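Local coordinates for protein eEF1A lysine and N-terminal methyltransferase (Homo sapiens, PDB 5WCJ) that methylates the translation elongation factor eEF1A at its N-terminal glycine and at a lysine, using S-adenosyl-L-methionine, with the N-terminal methylation carried out by its C-terminal part, at residues 132-137 with 162-167. Sequence-based numbering, arbitrary orientation. Where two conformers were deposited one is given.
Sequences LGMSCP and LNLVCR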
# COMPACT_ATOMS: atom_id res chain seq x y z
N LEU A 132 -17.64 10.76 -11.56
CA LEU A 132 -16.90 9.60 -12.05
C LEU A 132 -17.66 8.27 -11.93
O LEU A 132 -18.51 8.08 -11.06
CB LEU A 132 -15.55 9.50 -11.31
N GLY A 133 -17.32 7.33 -12.82
CA GLY A 133 -17.88 5.99 -12.81
C GLY A 133 -17.40 5.10 -11.67
O GLY A 133 -17.90 3.99 -11.48
N MET A 134 -16.39 5.60 -10.96
CA MET A 134 -15.88 5.00 -9.74
C MET A 134 -15.03 6.07 -9.06
O MET A 134 -14.47 6.94 -9.73
CB MET A 134 -15.06 3.73 -10.03
CG MET A 134 -13.84 3.99 -10.89
SD MET A 134 -13.09 2.51 -11.58
CE MET A 134 -12.24 1.90 -10.13
N SER A 135 -15.00 6.04 -7.74
CA SER A 135 -14.21 7.02 -6.99
C SER A 135 -13.11 6.39 -6.11
O SER A 135 -12.26 7.13 -5.60
CB SER A 135 -15.13 7.89 -6.12
OG SER A 135 -15.89 7.07 -5.26
N CYS A 136 -13.15 5.06 -5.95
CA CYS A 136 -12.21 4.33 -5.09
C CYS A 136 -11.58 3.16 -5.87
O CYS A 136 -12.13 2.06 -5.89
CB CYS A 136 -12.94 3.85 -3.85
SG CYS A 136 -11.85 3.07 -2.65
N PRO A 137 -10.46 3.37 -6.55
CA PRO A 137 -9.83 4.67 -6.79
C PRO A 137 -10.50 5.38 -7.97
O PRO A 137 -11.26 4.75 -8.71
CB PRO A 137 -8.43 4.26 -7.21
CG PRO A 137 -8.64 2.99 -7.96
CD PRO A 137 -9.79 2.29 -7.29
N LEU A 162 -4.49 -2.78 -3.94
CA LEU A 162 -5.49 -1.78 -4.31
C LEU A 162 -6.79 -2.00 -3.52
O LEU A 162 -7.29 -3.11 -3.51
CB LEU A 162 -5.79 -1.97 -5.80
CG LEU A 162 -6.89 -1.16 -6.46
CD1 LEU A 162 -6.45 0.30 -6.51
CD2 LEU A 162 -7.18 -1.69 -7.84
N ASN A 163 -7.32 -0.94 -2.93
CA ASN A 163 -8.64 -0.93 -2.33
C ASN A 163 -9.58 -0.50 -3.45
O ASN A 163 -9.46 0.62 -3.95
CB ASN A 163 -8.67 0.06 -1.17
CG ASN A 163 -10.06 0.22 -0.55
OD1 ASN A 163 -10.90 -0.65 -0.65
ND2 ASN A 163 -10.28 1.37 0.12
N LEU A 164 -10.52 -1.38 -3.84
CA LEU A 164 -11.46 -1.14 -4.96
C LEU A 164 -12.92 -1.16 -4.50
O LEU A 164 -13.36 -2.11 -3.84
CB LEU A 164 -11.28 -2.20 -6.03
CG LEU A 164 -12.18 -2.21 -7.28
CD1 LEU A 164 -11.79 -1.03 -8.17
CD2 LEU A 164 -11.99 -3.50 -8.03
N VAL A 165 -13.65 -0.10 -4.84
CA VAL A 165 -15.12 -0.09 -4.73
C VAL A 165 -15.63 0.19 -6.12
O VAL A 165 -15.40 1.27 -6.64
CB VAL A 165 -15.63 0.97 -3.77
CG1 VAL A 165 -17.17 1.02 -3.82
CG2 VAL A 165 -15.14 0.69 -2.34
N CYS A 166 -16.30 -0.77 -6.73
CA CYS A 166 -16.87 -0.55 -8.04
C CYS A 166 -18.20 -1.30 -8.13
O CYS A 166 -18.20 -2.52 -8.31
CB CYS A 166 -15.89 -0.98 -9.10
SG CYS A 166 -16.31 -0.46 -10.77
N ARG A 167 -19.31 -0.58 -7.91
CA ARG A 167 -20.65 -1.18 -8.00
C ARG A 167 -21.12 -1.46 -9.43
O ARG A 167 -21.93 -2.35 -9.65
CB ARG A 167 -21.69 -0.32 -7.26
CG ARG A 167 -21.48 -0.26 -5.75
CD ARG A 167 -22.59 0.52 -5.05
NE ARG A 167 -22.33 0.60 -3.61
CZ ARG A 167 -22.61 -0.37 -2.74
NH1 ARG A 167 -23.18 -1.52 -3.11
NH2 ARG A 167 -22.33 -0.18 -1.45
O HOH W 1 -15.93 3.90 -6.30
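The amide of N163 receives the thiol of C136 over one face: SG sits above the plane on the nitrogen side, 3.6 Å from ND2. The two polar ends of the amide are engaged elsewhere, ND2 giving a hydrogen bond to D124 and OD1 accepting one from N196, which together should fix its rotation. The ring of P137 is met along its CG–CD edge by L162, whose CD1, in one of two conformers, lies 3.8 Å from CG with the side chains crossing at about a right angle, while CD1 of L164 reaches the CD corner. How a loop without regular structure can be fastened to the end of a strand is seen here at the cis peptide before P137. Its carbonyl, C136 O, accepts V165 N at 2.8 Å in a nearly straight bond (172°), and the CA-H of L164 approaches the same oxygen. The setting is the Rossmann-like methyltransferase fold of the C-terminal domain: the loop following strand 118-123 packs at the C-terminal end of the neighbouring parallel strand 158-164, with the side chain of N163 about 6 Å from the bound S-adenosyl-L-homocysteine. On the valine side, C136 CB rests 3.9 Å from V165 CB. One water spans the backbones, accepting from S135 N and donating to V165 O, both at 2.7 Å.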